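Probable mannosyltransferase KTR4 (Saccharomyces cerevisiae, PDB 5A07) is a probable glycosyltransferase of the GT-A fold that holds guanosine-5'-diphosphate and a manganese ion in its pocket. Local coordinates at residues E165-I169 and H219-Y225; V111-L116 and E144-F150; L80-I84 and N386-P391. All coordinates share one frame; numbering follows the deposited sequence.

Contact 1: E165-I169 and H219-Y225; sequences EFGTI and HPLLSKY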
loop_
_atom_site.group_PDB
_atom_site.type_symbol
_atom_site.label_atom_id
_atom_site.label_comp_id
_atom_site.label_asym_id
_atom_site.label_seq_id
_atom_site.Cartn_x
_atom_site.Cartn_y
_atom_site.Cartn_z
ATOM N N GLU B 165 6.711 -16.191 14.470
ATOM C CA GLU B 165 6.862 -15.458 15.728
ATOM C C GLU B 165 5.636 -14.655 15.994
ATOM O O GLU B 165 4.973 -14.164 15.057
ATOM C CB GLU B 165 8.115 -14.557 15.675
ATOM C CG GLU B 165 9.426 -15.350 15.562
ATOM C CD GLU B 165 10.713 -14.496 15.569
ATOM O OE1 GLU B 165 10.650 -13.256 15.346
ATOM O OE2 GLU B 165 11.798 -15.113 15.643
ATOM N N PHE B 166 5.256 -14.590 17.260
ATOM C CA PHE B 166 4.058 -13.891 17.707
ATOM C C PHE B 166 4.383 -12.837 18.691
ATOM O O PHE B 166 5.095 -13.133 19.673
ATOM C CB PHE B 166 3.109 -14.884 18.424
ATOM C CG PHE B 166 2.705 -16.071 17.545
ATOM C CD1 PHE B 166 3.497 -17.220 17.498
ATOM C CD2 PHE B 166 1.586 -16.001 16.712
ATOM C CE1 PHE B 166 3.161 -18.298 16.691
ATOM C CE2 PHE B 166 1.257 -17.057 15.895
ATOM C CZ PHE B 166 2.040 -18.191 15.851
ATOM N N GLY B 167 3.879 -11.640 18.481
ATOM C CA GLY B 167 4.149 -10.523 19.364
ATOM C C GLY B 167 2.946 -9.738 19.734
ATOM O O GLY B 167 2.004 -9.524 18.949
ATOM N N THR B 168 2.978 -9.229 20.962
ATOM C CA THR B 168 1.969 -8.314 21.388
ATOM C C THR B 168 2.427 -6.849 21.276
ATOM O O THR B 168 3.525 -6.564 21.488
ATOM C CB THR B 168 1.616 -8.579 22.885
ATOM O OG1 THR B 168 1.378 -9.978 23.014
ATOM C CG2 THR B 168 0.354 -7.842 23.275
ATOM N N ILE B 169 1.544 -5.945 20.996
ATOM C CA ILE B 169 1.946 -4.546 20.838
ATOM C C ILE B 169 1.664 -3.888 22.179
ATOM O O ILE B 169 0.558 -3.987 22.676
ATOM C CB ILE B 169 1.091 -3.836 19.792
ATOM C CG1 ILE B 169 1.240 -4.545 18.421
ATOM C CG2 ILE B 169 1.481 -2.338 19.706
ATOM C CD1 ILE B 169 0.091 -4.253 17.497
ATOM N N HIS B 219 8.212 -2.290 16.139
ATOM C CA HIS B 219 7.984 -3.390 17.056
ATOM C C HIS B 219 9.269 -4.181 17.209
ATOM O O HIS B 219 9.986 -4.442 16.241
ATOM C CB HIS B 219 6.847 -4.286 16.603
ATOM C CG HIS B 219 6.406 -5.264 17.656
ATOM N ND1 HIS B 219 7.094 -6.419 17.897
ATOM C CD2 HIS B 219 5.378 -5.249 18.527
ATOM C CE1 HIS B 219 6.515 -7.080 18.874
ATOM N NE2 HIS B 219 5.461 -6.399 19.265
ATOM N N PRO B 220 9.604 -4.597 18.453
ATOM C CA PRO B 220 10.841 -5.334 18.636
ATOM C C PRO B 220 11.090 -6.537 17.707
ATOM O O PRO B 220 12.219 -6.793 17.332
ATOM C CB PRO B 220 10.755 -5.833 20.112
ATOM C CG PRO B 220 9.919 -4.852 20.755
ATOM C CD PRO B 220 8.897 -4.378 19.729
ATOM N N LEU B 221 10.039 -7.285 17.343
ATOM C CA LEU B 221 10.262 -8.463 16.519
ATOM C C LEU B 221 10.715 -8.096 15.120
ATOM O O LEU B 221 11.293 -8.972 14.414
ATOM C CB LEU B 221 9.028 -9.338 16.467
ATOM C CG LEU B 221 8.678 -10.048 17.758
ATOM C CD1 LEU B 221 7.358 -10.779 17.544
ATOM C CD2 LEU B 221 9.767 -11.037 18.131
ATOM N N LEU B 222 10.450 -6.851 14.725
ATOM C CA LEU B 222 10.744 -6.417 13.357
ATOM C C LEU B 222 12.104 -5.710 13.260
ATOM O O LEU B 222 12.529 -5.322 12.183
ATOM C CB LEU B 222 9.601 -5.509 12.869
ATOM C CG LEU B 222 8.283 -6.270 12.558
ATOM C CD1 LEU B 222 7.364 -5.302 11.866
ATOM C CD2 LEU B 222 8.438 -7.450 11.660
ATOM N N SER B 223 12.762 -5.545 14.403
ATOM C CA SER B 223 14.037 -4.749 14.409
ATOM C C SER B 223 15.043 -5.497 13.557
ATOM O O SER B 223 15.892 -4.920 12.979
ATOM C CB SER B 223 14.571 -4.538 15.855
ATOM O OG SER B 223 15.141 -5.782 16.329
ATOM N N LYS B 224 14.971 -6.826 13.473
ATOM C CA LYS B 224 15.946 -7.570 12.698
ATOM C C LYS B 224 15.654 -7.672 11.184
ATOM O O LYS B 224 16.362 -8.377 10.459
ATOM C CB LYS B 224 16.061 -8.991 13.290
ATOM C CG LYS B 224 14.768 -9.835 13.338
ATOM C CD LYS B 224 14.985 -11.214 13.993
ATOM C CE LYS B 224 13.689 -11.968 14.183
ATOM N NZ LYS B 224 12.721 -11.367 15.150
ATOM N N TYR B 225 14.568 -7.100 10.702
ATOM C CA TYR B 225 14.227 -7.259 9.259
ATOM C C TYR B 225 14.387 -5.926 8.512
ATOM O O TYR B 225 14.061 -4.881 9.057
ATOM C CB TYR B 225 12.806 -7.756 9.104
ATOM C CG TYR B 225 12.529 -9.116 9.677
ATOM C CD1 TYR B 225 13.139 -10.216 9.190
ATOM C CD2 TYR B 225 11.729 -9.257 10.768
ATOM C CE1 TYR B 225 12.878 -11.475 9.697
ATOM C CE2 TYR B 225 11.459 -10.484 11.311
ATOM C CZ TYR B 225 12.026 -11.595 10.764
ATOM O OH TYR B 225 11.748 -12.812 11.340
HETATM O O HOH W 1 9.792 -13.186 12.798
#

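Contact 2: V111-L116 and E144-F150; sequences VRNSDL and EEFTDEF. With GDP (guanosine-5'-diphosphate), chain F.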
loop_
_atom_site.group_PDB
_atom_site.type_symbol
_atom_site.label_atom_id
_atom_site.label_comp_id
_atom_site.label_asym_id
_atom_site.label_seq_id
_atom_site.Cartn_x
_atom_site.Cartn_y
_atom_site.Cartn_z
ATOM N N VAL B 111 -3.195 -9.133 13.197
ATOM C CA VAL B 111 -4.467 -9.807 13.233
ATOM C C VAL B 111 -4.951 -10.028 14.664
ATOM O O VAL B 111 -4.146 -9.971 15.592
ATOM C CB VAL B 111 -4.403 -11.216 12.597
ATOM C CG1 VAL B 111 -4.350 -11.100 11.074
ATOM C CG2 VAL B 111 -3.181 -11.973 13.000
ATOM N N ARG B 112 -6.259 -10.269 14.770
ATOM C CA ARG B 112 -6.900 -10.566 16.017
ATOM C C ARG B 112 -6.979 -12.073 16.180
ATOM O O ARG B 112 -6.857 -12.832 15.223
ATOM C CB ARG B 112 -8.288 -9.972 16.035
ATOM C CG ARG B 112 -8.340 -8.457 16.097
ATOM C CD ARG B 112 -9.706 -7.900 15.696
ATOM N NE ARG B 112 -9.701 -8.078 14.233
ATOM C CZ ARG B 112 -10.182 -7.238 13.326
ATOM N NH1 ARG B 112 -10.773 -6.124 13.706
ATOM N NH2 ARG B 112 -10.038 -7.517 12.027
ATOM N N ASN B 113 -7.148 -12.541 17.428
ATOM C CA ASN B 113 -7.399 -13.975 17.661
ATOM C C ASN B 113 -8.546 -14.517 16.833
ATOM O O ASN B 113 -8.501 -15.657 16.292
ATOM C CB ASN B 113 -7.584 -14.270 19.187
ATOM C CG ASN B 113 -6.229 -14.208 19.931
ATOM O OD1 ASN B 113 -5.307 -14.968 19.650
ATOM N ND2 ASN B 113 -6.105 -13.259 20.834
ATOM N N SER B 114 -9.564 -13.684 16.698
ATOM C CA SER B 114 -10.753 -14.036 15.978
ATOM C C SER B 114 -10.514 -14.113 14.470
ATOM O O SER B 114 -11.399 -14.578 13.792
ATOM C CB SER B 114 -11.888 -13.026 16.249
ATOM O OG SER B 114 -11.519 -11.773 15.820
ATOM N N ASP B 115 -9.316 -13.740 13.965
ATOM C CA ASP B 115 -9.087 -13.747 12.499
ATOM C C ASP B 115 -8.452 -15.036 12.107
ATOM O O ASP B 115 -8.013 -15.219 10.962
ATOM C CB ASP B 115 -8.163 -12.600 12.133
ATOM C CG ASP B 115 -8.841 -11.275 12.207
ATOM O OD1 ASP B 115 -10.000 -11.183 11.736
ATOM O OD2 ASP B 115 -8.268 -10.312 12.752
ATOM N N LEU B 116 -8.358 -15.976 13.044
ATOM C CA LEU B 116 -7.594 -17.184 12.774
ATOM C C LEU B 116 -7.940 -17.923 11.458
ATOM O O LEU B 116 -7.063 -18.203 10.628
ATOM C CB LEU B 116 -7.692 -18.204 13.930
ATOM C CG LEU B 116 -7.000 -19.484 13.634
ATOM C CD1 LEU B 116 -5.509 -19.307 13.534
ATOM C CD2 LEU B 116 -7.349 -20.437 14.814
ATOM N N GLU B 144 -3.768 -7.447 21.557
ATOM C CA GLU B 144 -4.003 -8.384 22.674
ATOM C C GLU B 144 -3.033 -9.484 22.506
ATOM O O GLU B 144 -2.471 -9.629 21.423
ATOM C CB GLU B 144 -5.379 -8.975 22.556
ATOM C CG GLU B 144 -6.503 -8.013 22.751
ATOM C CD GLU B 144 -7.823 -8.764 22.609
ATOM O OE1 GLU B 144 -7.791 -9.954 22.153
ATOM O OE2 GLU B 144 -8.891 -8.202 22.959
ATOM N N GLU B 145 -2.864 -10.315 23.542
ATOM C CA GLU B 145 -1.989 -11.467 23.490
ATOM C C GLU B 145 -2.623 -12.526 22.592
ATOM O O GLU B 145 -3.785 -12.804 22.710
ATOM C CB GLU B 145 -1.767 -12.128 24.848
ATOM C CG GLU B 145 -1.499 -11.215 26.042
ATOM C CD GLU B 145 -0.059 -10.706 26.184
ATOM O OE1 GLU B 145 0.923 -11.311 25.655
ATOM O OE2 GLU B 145 0.085 -9.654 26.865
ATOM N N PHE B 146 -1.845 -13.147 21.759
ATOM C CA PHE B 146 -2.335 -14.309 20.989
ATOM C C PHE B 146 -2.573 -15.483 21.934
ATOM O O PHE B 146 -1.710 -15.777 22.775
ATOM C CB PHE B 146 -1.300 -14.696 19.927
ATOM C CG PHE B 146 -1.286 -13.777 18.726
ATOM C CD1 PHE B 146 -2.347 -13.786 17.850
ATOM C CD2 PHE B 146 -0.230 -12.931 18.488
ATOM C CE1 PHE B 146 -2.366 -12.980 16.714
ATOM C CE2 PHE B 146 -0.233 -12.114 17.343
ATOM C CZ PHE B 146 -1.311 -12.143 16.471
ATOM N N THR B 147 -3.666 -16.206 21.760
ATOM C CA THR B 147 -3.864 -17.415 22.530
ATOM C C THR B 147 -2.997 -18.570 22.030
ATOM O O THR B 147 -2.600 -18.617 20.839
ATOM C CB THR B 147 -5.324 -17.813 22.494
ATOM O OG1 THR B 147 -5.685 -18.179 21.147
ATOM C CG2 THR B 147 -6.211 -16.690 22.956
ATOM N N ASP B 148 -2.811 -19.571 22.876
ATOM C CA ASP B 148 -2.216 -20.801 22.444
ATOM C C ASP B 148 -2.964 -21.495 21.308
ATOM O O ASP B 148 -2.327 -22.132 20.489
ATOM C CB ASP B 148 -2.120 -21.832 23.584
ATOM C CG ASP B 148 -1.021 -21.466 24.600
ATOM O OD1 ASP B 148 -0.253 -20.527 24.364
ATOM O OD2 ASP B 148 -0.925 -22.123 25.622
ATOM N N GLU B 149 -4.296 -21.437 21.305
ATOM C CA GLU B 149 -5.048 -22.039 20.192
ATOM C C GLU B 149 -4.843 -21.314 18.833
ATOM O O GLU B 149 -4.733 -21.953 17.798
ATOM C CB GLU B 149 -6.549 -22.067 20.511
ATOM C CG GLU B 149 -6.823 -23.135 21.593
ATOM C CD GLU B 149 -8.293 -23.417 21.812
ATOM O OE1 GLU B 149 -9.088 -22.488 21.676
ATOM O OE2 GLU B 149 -8.607 -24.625 22.024
ATOM N N PHE B 150 -4.689 -20.014 18.886
ATOM C CA PHE B 150 -4.216 -19.256 17.683
ATOM C C PHE B 150 -2.892 -19.752 17.172
ATOM O O PHE B 150 -2.765 -20.193 16.004
ATOM C CB PHE B 150 -4.208 -17.773 17.959
ATOM C CG PHE B 150 -3.951 -16.955 16.733
ATOM C CD1 PHE B 150 -2.685 -16.795 16.280
ATOM C CD2 PHE B 150 -4.996 -16.414 16.031
ATOM C CE1 PHE B 150 -2.412 -16.074 15.150
ATOM C CE2 PHE B 150 -4.756 -15.654 14.905
ATOM C CZ PHE B 150 -3.482 -15.483 14.461
HETATM P PB GDP F . -9.745 -2.927 5.880
HETATM O O1B GDP F . -11.208 -3.131 5.770
HETATM O O2B GDP F . -9.233 -1.604 5.879
HETATM O O3B GDP F . -8.984 -3.905 5.068
HETATM O O3A GDP F . -9.533 -3.246 7.457
HETATM P PA GDP F . -9.196 -4.587 8.235
HETATM O O1A GDP F . -10.140 -4.889 9.316
HETATM O O2A GDP F . -8.843 -5.751 7.404
HETATM O "O5'" GDP F . -7.886 -4.131 8.988
HETATM C "C5'" GDP F . -6.549 -4.030 8.483
HETATM C "C4'" GDP F . -5.592 -5.029 9.111
HETATM O "O4'" GDP F . -5.488 -4.706 10.503
HETATM C "C3'" GDP F . -6.029 -6.481 9.014
HETATM O "O3'" GDP F . -4.846 -7.317 8.976
HETATM C "C2'" GDP F . -6.825 -6.676 10.314
HETATM O "O2'" GDP F . -6.790 -8.024 10.765
HETATM C "C1'" GDP F . -6.036 -5.818 11.238
HETATM N N9 GDP F . -6.834 -5.202 12.325
HETATM C C8 GDP F . -7.856 -4.312 12.236
HETATM N N7 GDP F . -8.265 -3.953 13.520
HETATM C C5 GDP F . -7.458 -4.625 14.396
HETATM C C6 GDP F . -7.355 -4.680 15.867
HETATM O O6 GDP F . -8.192 -3.943 16.480
HETATM N N1 GDP F . -6.430 -5.491 16.399
HETATM C C2 GDP F . -5.598 -6.283 15.625
HETATM N N2 GDP F . -4.709 -7.071 16.219
HETATM N N3 GDP F . -5.658 -6.271 14.257
HETATM C C4 GDP F . -6.507 -5.437 13.630
HETATM O O HOH W 2 -7.246 -10.480 19.566
#

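Contact 3: L80-I84 and N386-P391; sequences LLQEI and NCPTCP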
loop_
_atom_site.group_PDB
_atom_site.type_symbol
_atom_site.label_atom_id
_atom_site.label_comp_id
_atom_site.label_asym_id
_atom_site.label_seq_id
_atom_site.Cartn_x
_atom_site.Cartn_y
_atom_site.Cartn_z
ATOM N N LEU B 80 -3.359 -4.844 -18.562
ATOM C CA LEU B 80 -3.802 -6.093 -17.928
ATOM C C LEU B 80 -4.010 -7.216 -18.924
ATOM O O LEU B 80 -3.767 -8.392 -18.578
ATOM C CB LEU B 80 -5.036 -5.859 -17.095
ATOM C CG LEU B 80 -4.816 -5.480 -15.648
ATOM C CD1 LEU B 80 -4.287 -6.653 -14.806
ATOM C CD2 LEU B 80 -3.855 -4.299 -15.478
ATOM N N LEU B 81 -4.357 -6.890 -20.164
ATOM C CA LEU B 81 -4.464 -7.898 -21.240
ATOM C C LEU B 81 -3.209 -8.177 -21.946
ATOM O O LEU B 81 -3.141 -9.117 -22.715
ATOM C CB LEU B 81 -5.594 -7.597 -22.248
ATOM C CG LEU B 81 -6.963 -7.357 -21.658
ATOM C CD1 LEU B 81 -7.953 -7.093 -22.805
ATOM C CD2 LEU B 81 -7.426 -8.491 -20.759
ATOM N N GLN B 82 -2.107 -7.544 -21.577
ATOM C CA GLN B 82 -0.778 -7.916 -22.179
ATOM C C GLN B 82 -0.304 -9.200 -21.533
ATOM O O GLN B 82 -0.338 -9.354 -20.300
ATOM C CB GLN B 82 0.205 -6.775 -21.889
ATOM C CG GLN B 82 1.652 -6.941 -22.304
ATOM C CD GLN B 82 2.550 -5.745 -21.790
ATOM O OE1 GLN B 82 2.085 -4.652 -21.383
ATOM N NE2 GLN B 82 3.838 -5.995 -21.756
ATOM N N GLU B 83 0.170 -10.137 -22.343
ATOM C CA GLU B 83 0.758 -11.366 -21.820
ATOM C C GLU B 83 2.053 -11.055 -21.075
ATOM O O GLU B 83 2.956 -10.487 -21.653
ATOM C CB GLU B 83 1.091 -12.351 -22.956
ATOM C CG GLU B 83 -0.178 -12.852 -23.583
ATOM C CD GLU B 83 0.103 -13.702 -24.840
ATOM O OE1 GLU B 83 1.232 -14.127 -25.062
ATOM O OE2 GLU B 83 -0.805 -13.912 -25.600
ATOM N N ILE B 84 2.134 -11.407 -19.810
ATOM C CA ILE B 84 3.363 -11.277 -19.050
ATOM C C ILE B 84 3.669 -12.569 -18.315
ATOM O O ILE B 84 2.843 -13.471 -18.247
ATOM C CB ILE B 84 3.259 -10.122 -18.019
ATOM C CG1 ILE B 84 2.220 -10.461 -16.938
ATOM C CG2 ILE B 84 2.879 -8.838 -18.696
ATOM C CD1 ILE B 84 2.187 -9.447 -15.794
ATOM N N ASN B 386 -6.233 -7.617 -8.940
ATOM C CA ASN B 386 -5.225 -7.530 -9.970
ATOM C C ASN B 386 -5.092 -8.936 -10.570
ATOM O O ASN B 386 -4.592 -9.844 -9.892
ATOM C CB ASN B 386 -3.878 -7.102 -9.363
ATOM C CG ASN B 386 -2.781 -7.068 -10.395
ATOM O OD1 ASN B 386 -2.895 -6.365 -11.440
ATOM N ND2 ASN B 386 -1.698 -7.790 -10.122
ATOM N N CYS B 387 -5.506 -9.108 -11.820
ATOM C CA CYS B 387 -5.532 -10.421 -12.463
ATOM C C CYS B 387 -4.837 -10.336 -13.827
ATOM O O CYS B 387 -5.462 -9.863 -14.788
ATOM C CB CYS B 387 -6.968 -10.899 -12.636
ATOM S SG CYS B 387 -6.977 -12.627 -13.246
ATOM N N PRO B 388 -3.536 -10.704 -13.904
ATOM C CA PRO B 388 -2.817 -10.481 -15.158
ATOM C C PRO B 388 -3.126 -11.559 -16.201
ATOM O O PRO B 388 -3.821 -12.557 -15.877
ATOM C CB PRO B 388 -1.343 -10.584 -14.736
ATOM C CG PRO B 388 -1.375 -11.536 -13.553
ATOM C CD PRO B 388 -2.635 -11.229 -12.835
ATOM N N THR B 389 -2.534 -11.396 -17.386
ATOM C CA THR B 389 -2.707 -12.302 -18.474
ATOM C C THR B 389 -1.406 -13.079 -18.713
ATOM O O THR B 389 -0.311 -12.490 -18.677
ATOM C CB THR B 389 -3.071 -11.504 -19.734
ATOM O OG1 THR B 389 -4.358 -10.905 -19.581
ATOM C CG2 THR B 389 -3.070 -12.414 -20.984
ATOM N N CYS B 390 -1.530 -14.404 -18.873
ATOM C CA CYS B 390 -0.414 -15.301 -19.162
ATOM C C CYS B 390 -0.331 -15.613 -20.672
ATOM O O CYS B 390 -1.351 -15.523 -21.363
ATOM C CB CYS B 390 -0.654 -16.674 -18.482
ATOM S SG CYS B 390 -0.726 -16.468 -16.698
ATOM N N PRO B 391 0.833 -16.036 -21.143
ATOM C CA PRO B 391 0.938 -16.629 -22.490
ATOM C C PRO B 391 0.087 -17.860 -22.594
ATOM O O PRO B 391 -0.186 -18.525 -21.597
ATOM C CB PRO B 391 2.429 -17.011 -22.610
ATOM C CG PRO B 391 3.136 -16.163 -21.607
ATOM C CD PRO B 391 2.154 -15.996 -20.471
HETATM O O HOH W 3 -1.177 -8.802 -17.775
#

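Contact 1: E165-I169 and H219-Y225
Glu165 and Lys224 approach from opposite directions, and Lys224 NZ closes a salt bridge on Glu165 OE1 at 2.8 Å, meeting the lone pair on the side of the other carboxylate oxygen. Further along the strand, His219 NE2 donates to Thr168 O over 3.0 Å with an N-H...O angle of 161°. The oxygen lies in the imidazole plane, whereas the nitrogen stands well above the carbonyl plane. Between these polar links Leu221 CD1 rests 3.7 Å from Gly167 CA. Glycine suits the place because the room beside its CA is taken by that methyl and by His219 CE1.

A second shell sets the donors in position. His219 turns CG opposite its own backbone N (chi1 -168°), and Leu221 N donates to His219 ND1 at 3.1 Å, so the ring is held at both nitrogens and its rotation is fixed. Lys224 bends at its last torsion (chi4 -66°), and NZ also donates to Leu221 O at 2.9 Å. Beyond this, strand 164-168 pairs in parallel with strand 138-142 of the main sheet, while Arg330 binds the carbonyls of Leu222 and Tyr225 in the loop leading to strand 227-230.

With ND1 accepting and NE2 donating, His219 is probably neutral with its proton on NE2, linking its loop to the carbonyl of Thr168; the ammonium of Lys224 probably offsets the charge of Glu165.

Contact 2: V111-L116 and E144-F150
The backbones draw nearest at Asn113 and Phe146, whose CA atoms are 6.1 Å apart, where the 3-10 turn 113-115 lies beside the chain entering helix 148-156. Both segments follow parallel strands, 105-110 and 138-142, in the nucleotide-binding half of the GT-A fold. Asn113 suits this junction because its amide both gives and takes: Asn113 OD1 accepts from Thr147 N at 2.9 Å, and Asn113 ND2 donates to Glu145 O at 3.0 Å. Glu145 O lies in the plane of the Asn113 amide, and the two backbone groups together fix the amide's rotation. Thr147 is the N-cap of the helix, its OG1 accepting from Phe150 N at 3.1 Å.

Next to these polar bonds Phe150 is sandwiched. Leu116 CD1 makes a CH-pi contact over one face, 4.1 Å from the centroid of the Phe150 ring, while Phe146 CD1 lies over the opposite face and Asn113 O sits at the edge. A chi1 of -171° swings the Phe150 ring away from its own N and carries it to Val111, whose CG2 touches both phenylalanines.

On the ligand side, Asp115 OD2 accepts from Arg112 N and Arg112 NE, the latter within a salt bridge, steadying a guanidinium whose face is turned to the guanine of GDP, with Arg112 NH1 3.3 Å from GDP N7. The base also donates, from GDP N2, a weak, bent bond of 3.0 Å to Val111 O.

Contact 3: L80-I84 and N386-P391
The flat carboxylate of Glu83 meets aliphatic carbon across the contact, Glu83 OE1 approaching Pro391 CA at 3.6 Å while the extended glutamate chain runs past Cys390 O. The other flat group, the amide of Asn386, sets OD1 against Leu80 CD1, while its ND2 is hydrogen-bonded to Ile377 O; Leu80 CD1 also presses on Cys387 O.

Between these borders Thr389 does most of the polar work. Thr389 OG1 donates to Leu80 O over 2.8 Å, in the carbonyl plane and on a lone pair. A chi1 of -67° places the hydroxyl beside the threonine's backbone N and turns CG2 toward Glu83 CG. A beta-branched residue with a hydroxyl fits well, offering a donor on one branch and a methyl for packing on the other. On the backbone, Ile84 N gives Thr389 O a nearly linear bond of 2.9 Å (174°). A water accepts from Thr389 N at 3.0 Å and lies within bonding distance of both Leu80 O and Gln82 O.

Ile84 supplies the apolar side: its CD1 reaches Pro388 CB at 3.9 Å, the two side chains crossing at about a right angle. The contact thus joins the end of helix 65-80 to the cysteine-rich loop after strand 384-386, where Cys387 forms a disulfide with Cys401.

Leu80 O, at the helix end where carbonyls run out of intrahelical partners, is met by the threonine hydroxyl, with the water within bonding distance, and Thr389 has a partner for its backbone N, its carbonyl and its hydroxyl alike.

How the contacts relate
Contacts 1 and 2 are neighbours, their centres about 16 Å apart. Contact 2, first along the chain, joins what follows strands 105-110 and 138-142; contact 1 sets the next parallel strand, 164-168, against the loop before strand 227-230. They touch directly: Thr168 OG1 and Glu145 OE1, 3.0 Å apart, probably share a hydrogen bond, and Phe166 packs on Phe146. The centre of contact 3 lies about 36 Å from that of contact 1 and about 37 Å from that of contact 2, and its segments enclose both in sequence. Contact 2 supplies Val111, Arg112 and Asp115 of the GDP pocket, with Ile169 of contact 1 about 6 Å from GDP; contact 3 ties an early helix to the disulfide-bearing C-terminal region.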